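Local coordinates for protein SnoaL-like polyketide cyclase (Agrobacterium tumefaciens str. C58, PDB 3EHC) that is of unknown function but, as a SnoaL-like protein of the NTF2 clan with a cone-shaped alpha+beta fold, may act as a polyketide cyclase or bind a small molecule, at residues Asn31-Gly36 against Lys110-Trp115; Leu72-Phe77 against Val102-Glu107. One frame throughout, in Å; residues are numbered along the deposited sequence.

Contact 1. Residues Asn31-Gly36 against Lys110-Trp115. With SO4 (sulfate ion), chain H.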
loop_
_atom_site.group_PDB
_atom_site.type_symbol
_atom_site.label_atom_id
_atom_site.label_comp_id
_atom_site.label_asym_id
_atom_site.label_seq_id
_atom_site.Cartn_x
_atom_site.Cartn_y
_atom_site.Cartn_z
ATOM N N ASN B 31 5.307 -19.756 -11.006
ATOM C CA ASN B 31 5.908 -19.731 -9.684
ATOM C C ASN B 31 5.677 -18.429 -8.944
ATOM O O ASN B 31 6.493 -18.038 -8.114
ATOM C CB ASN B 31 7.412 -19.970 -9.814
ATOM C CG ASN B 31 7.729 -21.355 -10.264
ATOM O OD1 ASN B 31 7.205 -22.322 -9.719
ATOM N ND2 ASN B 31 8.581 -21.470 -11.266
ATOM N N VAL B 32 4.547 -17.780 -9.214
ATOM C CA VAL B 32 4.182 -16.568 -8.525
ATOM C C VAL B 32 4.215 -16.740 -6.982
ATOM O O VAL B 32 3.847 -17.798 -6.428
ATOM C CB VAL B 32 2.814 -16.038 -9.002
ATOM C CG1 VAL B 32 1.702 -17.018 -8.658
ATOM C CG2 VAL B 32 2.544 -14.639 -8.401
ATOM N N GLU B 33 4.700 -15.687 -6.323
ATOM C CA GLU B 33 4.700 -15.538 -4.872
ATOM C C GLU B 33 3.821 -14.360 -4.491
ATOM O O GLU B 33 3.919 -13.311 -5.115
ATOM C CB GLU B 33 6.094 -15.173 -4.412
ATOM C CG GLU B 33 6.883 -16.254 -3.829
ATOM C CD GLU B 33 8.308 -15.813 -3.602
ATOM O OE1 GLU B 33 9.067 -15.727 -4.606
ATOM O OE2 GLU B 33 8.648 -15.546 -2.420
ATOM N N HIS B 34 2.969 -14.535 -3.473
ATOM C CA HIS B 34 2.112 -13.470 -2.973
ATOM C C HIS B 34 2.347 -13.322 -1.483
ATOM O O HIS B 34 2.174 -14.283 -0.747
ATOM C CB HIS B 34 0.637 -13.768 -3.210
ATOM C CG HIS B 34 -0.264 -12.594 -2.937
ATOM N ND1 HIS B 34 -0.688 -12.258 -1.671
ATOM C CD2 HIS B 34 -0.823 -11.682 -3.771
ATOM C CE1 HIS B 34 -1.470 -11.196 -1.732
ATOM N NE2 HIS B 34 -1.562 -10.816 -2.995
ATOM N N ASN B 35 2.713 -12.112 -1.048
ATOM C CA ASN B 35 3.083 -11.829 0.349
ATOM C C ASN B 35 3.975 -12.887 0.944
ATOM O O ASN B 35 3.735 -13.390 2.052
ATOM C CB ASN B 35 1.854 -11.609 1.224
ATOM C CG ASN B 35 1.207 -10.286 0.951
ATOM O OD1 ASN B 35 1.740 -9.484 0.204
ATOM N ND2 ASN B 35 0.055 -10.058 1.528
ATOM N N GLY B 36 4.998 -13.236 0.177
ATOM C CA GLY B 36 5.982 -14.233 0.573
ATOM C C GLY B 36 5.567 -15.702 0.549
ATOM O O GLY B 36 6.351 -16.550 0.929
ATOM N N LYS B 110 4.560 -11.161 -17.055
ATOM C CA LYS B 110 3.687 -11.833 -16.079
ATOM C C LYS B 110 4.066 -11.487 -14.624
ATOM O O LYS B 110 5.238 -11.293 -14.293
ATOM C CB LYS B 110 3.761 -13.364 -16.255
ATOM C CG LYS B 110 3.313 -13.905 -17.601
ATOM C CD LYS B 110 3.282 -15.430 -17.567
ATOM C CE LYS B 110 2.871 -16.026 -18.898
ATOM N NZ LYS B 110 2.674 -17.494 -18.763
ATOM N N ILE B 111 3.053 -11.428 -13.765
ATOM C CA ILE B 111 3.233 -11.172 -12.346
ATOM C C ILE B 111 4.005 -12.309 -11.712
ATOM O O ILE B 111 3.588 -13.461 -11.810
ATOM C CB ILE B 111 1.872 -11.053 -11.609
ATOM C CG1 ILE B 111 1.175 -9.733 -11.980
ATOM C CG2 ILE B 111 2.050 -11.211 -10.074
ATOM C CD1 ILE B 111 -0.340 -9.845 -12.032
ATOM N N ARG B 112 5.115 -11.975 -11.045
ATOM C CA ARG B 112 6.025 -12.968 -10.461
ATOM C C ARG B 112 6.078 -12.880 -8.934
ATOM O O ARG B 112 6.162 -13.894 -8.234
ATOM C CB ARG B 112 7.422 -12.791 -11.079
ATOM C CG ARG B 112 8.517 -13.751 -10.631
ATOM C CD ARG B 112 8.106 -15.196 -10.614
ATOM N NE ARG B 112 9.193 -16.039 -10.118
ATOM C CZ ARG B 112 9.414 -16.321 -8.831
ATOM N NH1 ARG B 112 8.648 -15.823 -7.862
ATOM N NH2 ARG B 112 10.431 -17.105 -8.497
ATOM N N ARG B 113 6.048 -11.659 -8.412
ATOM C CA ARG B 113 5.998 -11.434 -6.977
ATOM C C ARG B 113 5.014 -10.297 -6.671
ATOM O O ARG B 113 4.941 -9.306 -7.397
ATOM C CB ARG B 113 7.377 -11.064 -6.456
ATOM C CG ARG B 113 8.428 -12.094 -6.710
ATOM C CD ARG B 113 9.789 -11.611 -6.288
ATOM N NE ARG B 113 10.787 -12.647 -6.520
ATOM C CZ ARG B 113 11.337 -12.920 -7.703
ATOM N NH1 ARG B 113 11.010 -12.231 -8.800
ATOM N NH2 ARG B 113 12.232 -13.894 -7.791
ATOM N N VAL B 114 4.247 -10.471 -5.591
ATOM C CA VAL B 114 3.262 -9.500 -5.180
ATOM C C VAL B 114 3.468 -9.184 -3.702
ATOM O O VAL B 114 3.729 -10.071 -2.893
ATOM C CB VAL B 114 1.835 -10.024 -5.432
ATOM C CG1 VAL B 114 0.822 -8.926 -5.235
ATOM C CG2 VAL B 114 1.735 -10.599 -6.855
ATOM N N TRP B 115 3.370 -7.906 -3.364
ATOM C CA TRP B 115 3.321 -7.473 -1.968
ATOM C C TRP B 115 2.105 -6.589 -1.810
ATOM O O TRP B 115 2.050 -5.519 -2.399
ATOM C CB TRP B 115 4.613 -6.713 -1.579
ATOM C CG TRP B 115 5.867 -7.550 -1.624
ATOM C CD1 TRP B 115 6.375 -8.305 -0.606
ATOM C CD2 TRP B 115 6.777 -7.694 -2.728
ATOM N NE1 TRP B 115 7.540 -8.907 -1.007
ATOM C CE2 TRP B 115 7.814 -8.549 -2.302
ATOM C CE3 TRP B 115 6.815 -7.188 -4.047
ATOM C CZ2 TRP B 115 8.896 -8.920 -3.151
ATOM C CZ3 TRP B 115 7.897 -7.552 -4.893
ATOM C CH2 TRP B 115 8.921 -8.406 -4.431
HETATM S S SO4 H . 11.772 -18.476 -11.499
HETATM O O1 SO4 H . 10.431 -18.153 -11.992
HETATM O O2 SO4 H . 12.649 -18.874 -12.599
HETATM O O3 SO4 H . 11.678 -19.557 -10.508
HETATM O O4 SO4 H . 12.372 -17.281 -10.919
HETATM O O HOH W 1 11.748 -15.575 -5.248
HETATM O O HOH W 2 6.103 -12.087 -2.555
#
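The short strand 32-34 forms one edge of the mixed five-stranded sheet, where E33 and H34 run parallel to R113 and V114 of strand 110-118. E33 straddles its neighbour, as parallel pairing requires: its N donates to R112 O at 3.0 Å, and its O accepts from V114 N. Two residues on, N35 N donates to V114 O at 2.9 Å, and a water spans that same carbonyl and G36 N.

On the face carrying E33 and R113 the contact is charged. R112 and R113 both stand opposite D105 in a classic beta bulge, consistent with two consecutive arginines gathering near E33. R112 sets off with CG anti to the backbone N (chi1 -179°), then bends at chi2, bringing its guanidinium back beside E33. R112 NH1 lies 3.3 Å from E33 OE1 in a salt bridge that uses the anti lone pair of the carboxylate oxygen, nearly in the guanidinium plane. A sulfate, probably from the crystallisation liquor, meets another edge of the group, R112 NE donating to sulfate O1 at 3.1 Å and R112 NH2 to sulfate O4. N31 O sits over one face and R113 over the other. A water donates to E33 OE1 and accepts from R113 NH2, while R113 NH1 is held by E107.

The opposite face, with H34 and V114, is buried and packs mainly through carbon atoms. V114 CG1 packs 3.5 Å from CD2 of the H34 imidazole, with Y44 and M47 of helix 40-54 alongside. Nearby, V32 CG2 meets I111 CG2 at 3.8 Å.

Contact 2. Residues Leu72-Phe77 against Val102-Glu107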
loop_
_atom_site.group_PDB
_atom_site.type_symbol
_atom_site.label_atom_id
_atom_site.label_comp_id
_atom_site.label_asym_id
_atom_site.label_seq_id
_atom_site.Cartn_x
_atom_site.Cartn_y
_atom_site.Cartn_z
ATOM N N LEU B 72 5.141 -2.550 -11.048
ATOM C CA LEU B 72 3.914 -1.732 -11.024
ATOM C C LEU B 72 3.386 -1.663 -9.591
ATOM O O LEU B 72 3.390 -2.673 -8.873
ATOM C CB LEU B 72 2.841 -2.264 -12.008
ATOM C CG LEU B 72 1.483 -1.548 -12.098
ATOM C CD1 LEU B 72 0.912 -1.616 -13.485
ATOM C CD2 LEU B 72 0.469 -2.136 -11.059
ATOM N N ALA B 73 2.998 -0.457 -9.174
ATOM C CA ALA B 73 2.322 -0.239 -7.900
ATOM C C ALA B 73 0.908 0.269 -8.207
ATOM O O ALA B 73 0.741 1.206 -9.017
ATOM C CB ALA B 73 3.089 0.765 -7.081
ATOM N N ALA B 74 -0.096 -0.346 -7.570
ATOM C CA ALA B 74 -1.510 0.032 -7.755
ATOM C C ALA B 74 -2.171 0.410 -6.427
ATOM O O ALA B 74 -1.969 -0.265 -5.422
ATOM C CB ALA B 74 -2.289 -1.116 -8.429
ATOM N N ARG B 75 -2.922 1.515 -6.422
ATOM C CA ARG B 75 -3.934 1.766 -5.407
ATOM C C ARG B 75 -5.271 1.351 -6.012
ATOM O O ARG B 75 -5.744 1.974 -6.941
ATOM C CB ARG B 75 -3.965 3.227 -4.986
ATOM C CG ARG B 75 -5.076 3.569 -4.022
ATOM C CD ARG B 75 -4.952 5.071 -3.707
ATOM N NE ARG B 75 -6.138 5.632 -3.094
ATOM C CZ ARG B 75 -6.415 5.515 -1.798
ATOM N NH1 ARG B 75 -5.591 4.879 -0.956
ATOM N NH2 ARG B 75 -7.491 6.074 -1.338
ATOM N N LEU B 76 -5.844 0.284 -5.461
ATOM C CA LEU B 76 -7.120 -0.271 -5.856
ATOM C C LEU B 76 -8.132 0.129 -4.799
ATOM O O LEU B 76 -7.841 0.035 -3.599
ATOM C CB LEU B 76 -7.036 -1.799 -5.856
ATOM C CG LEU B 76 -5.946 -2.424 -6.724
ATOM C CD1 LEU B 76 -5.716 -3.915 -6.423
ATOM C CD2 LEU B 76 -6.388 -2.185 -8.120
ATOM N N PHE B 77 -9.315 0.528 -5.259
ATOM C CA PHE B 77 -10.416 0.926 -4.434
ATOM C C PHE B 77 -11.550 -0.110 -4.570
ATOM O O PHE B 77 -11.916 -0.514 -5.686
ATOM C CB PHE B 77 -10.886 2.329 -4.846
ATOM C CG PHE B 77 -12.183 2.723 -4.202
ATOM C CD1 PHE B 77 -12.249 2.889 -2.824
ATOM C CD2 PHE B 77 -13.350 2.870 -4.964
ATOM C CE1 PHE B 77 -13.425 3.219 -2.202
ATOM C CE2 PHE B 77 -14.561 3.214 -4.341
ATOM C CZ PHE B 77 -14.596 3.380 -2.956
ATOM N N VAL B 102 -0.681 -2.294 -3.543
ATOM C CA VAL B 102 -0.018 -3.519 -3.950
ATOM C C VAL B 102 1.111 -3.228 -4.947
ATOM O O VAL B 102 0.978 -2.403 -5.837
ATOM C CB VAL B 102 -1.082 -4.564 -4.467
ATOM C CG1 VAL B 102 -1.958 -3.930 -5.495
ATOM C CG2 VAL B 102 -0.430 -5.924 -4.939
ATOM N N PHE B 103 2.239 -3.888 -4.716
ATOM C CA PHE B 103 3.414 -3.877 -5.603
ATOM C C PHE B 103 3.533 -5.209 -6.359
ATOM O O PHE B 103 3.341 -6.281 -5.777
ATOM C CB PHE B 103 4.714 -3.643 -4.795
ATOM C CG PHE B 103 4.847 -2.261 -4.274
ATOM C CD1 PHE B 103 4.225 -1.897 -3.081
ATOM C CD2 PHE B 103 5.541 -1.283 -4.985
ATOM C CE1 PHE B 103 4.295 -0.600 -2.622
ATOM C CE2 PHE B 103 5.615 0.039 -4.483
ATOM C CZ PHE B 103 4.997 0.355 -3.332
ATOM N N TYR B 104 3.837 -5.119 -7.649
ATOM C CA TYR B 104 4.064 -6.285 -8.501
ATOM C C TYR B 104 5.444 -6.226 -9.138
ATOM O O TYR B 104 5.858 -5.182 -9.651
ATOM C CB TYR B 104 3.034 -6.377 -9.623
ATOM C CG TYR B 104 1.581 -6.383 -9.175
ATOM C CD1 TYR B 104 0.903 -5.191 -8.968
ATOM C CD2 TYR B 104 0.891 -7.583 -8.968
ATOM C CE1 TYR B 104 -0.422 -5.170 -8.585
ATOM C CE2 TYR B 104 -0.455 -7.581 -8.557
ATOM C CZ TYR B 104 -1.107 -6.357 -8.376
ATOM O OH TYR B 104 -2.433 -6.303 -7.985
ATOM N N ASP B 105 6.155 -7.349 -9.075
ATOM C CA ASP B 105 7.390 -7.522 -9.804
ATOM C C ASP B 105 6.996 -8.409 -10.987
ATOM O O ASP B 105 6.455 -9.494 -10.794
ATOM C CB ASP B 105 8.456 -8.126 -8.878
ATOM C CG ASP B 105 9.872 -8.123 -9.469
ATOM O OD1 ASP B 105 10.223 -7.331 -10.408
ATOM O OD2 ASP B 105 10.658 -8.968 -8.964
ATOM N N PHE B 106 7.214 -7.901 -12.202
ATOM C CA PHE B 106 6.917 -8.615 -13.444
ATOM C C PHE B 106 8.179 -9.286 -13.977
ATOM O O PHE B 106 9.279 -8.745 -13.847
ATOM C CB PHE B 106 6.365 -7.663 -14.509
ATOM C CG PHE B 106 4.904 -7.403 -14.387
ATOM C CD1 PHE B 106 4.431 -6.454 -13.476
ATOM C CD2 PHE B 106 3.995 -8.115 -15.162
ATOM C CE1 PHE B 106 3.078 -6.213 -13.338
ATOM C CE2 PHE B 106 2.648 -7.887 -15.042
ATOM C CZ PHE B 106 2.184 -6.918 -14.117
ATOM N N GLU B 107 7.998 -10.470 -14.553
ATOM C CA GLU B 107 9.051 -11.174 -15.300
ATOM C C GLU B 107 8.454 -11.732 -16.580
ATOM O O GLU B 107 7.526 -12.543 -16.546
ATOM C CB GLU B 107 9.668 -12.310 -14.486
ATOM C CG GLU B 107 10.777 -11.843 -13.540
ATOM C CD GLU B 107 11.445 -12.990 -12.792
ATOM O OE1 GLU B 107 11.233 -14.170 -13.174
ATOM O OE2 GLU B 107 12.176 -12.697 -11.817
#
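L72 opens an antiparallel pairing with Y104, a hydrogen-bonded pair in which L72 N donates to Y104 O at 3.1 Å and L72 O receives Y104 N at 2.8 Å. Its side chain lies alongside that of Y104, both pointing the same way, and L72 CD2 comes 3.7 Å from Y104 CD1. The same phenol ring presents its edge to L72 O, while V102 CG2 rests on one of its faces, 3.5 Å above the plane. L72 CB also approaches CE1 of F106.

A73 faces F103 as the non-hydrogen-bonded pair, the two CA atoms 4.4 Å apart, and its CB packs against F103 CE2 at 3.7 Å. A74 returns to the face of L72 and pairs with V102 through a second couple of backbone bonds; its methyl sits by V102 CG1 and, more distantly, at the edge of the Y104 ring. With V102 CG1 placed between the backbone N and the carbonyl carbon (chi1 51°), that methyl also meets L76 CD1, 3.9 Å away.

These strands lie within the curved sheet of an NTF2-like fold, between strands 62-67 and 110-118. Helix 5-17 packs on the L72, A74 and Y104 face, where Y9 hydrogen-bonds Y104 OH, and the A73 and F103 face meets the second subunit, F103 packing edge-to-face with its H101 and A73 touching its A73.

Both contacts belong to one sheet and meet where strands 96-107 and 110-118 pair: R112 N lies 2.8 Å from D105 O, W115 O lies 2.8 Å from F103 N, and V114 packs on V102. Contact 2 is antiparallel, central and wholly buried, joined by backbone bonds and apolar side chains between helix 5-17 and the second subunit. Contact 1 is parallel and partly buried at the sheet edge; its face with H34 and V114 packs on helix 40-54, whereas its other face carries arginines, a glutamate, water and sulfate. D105, opposite the bulge of contact 1, lies in segment 102-107.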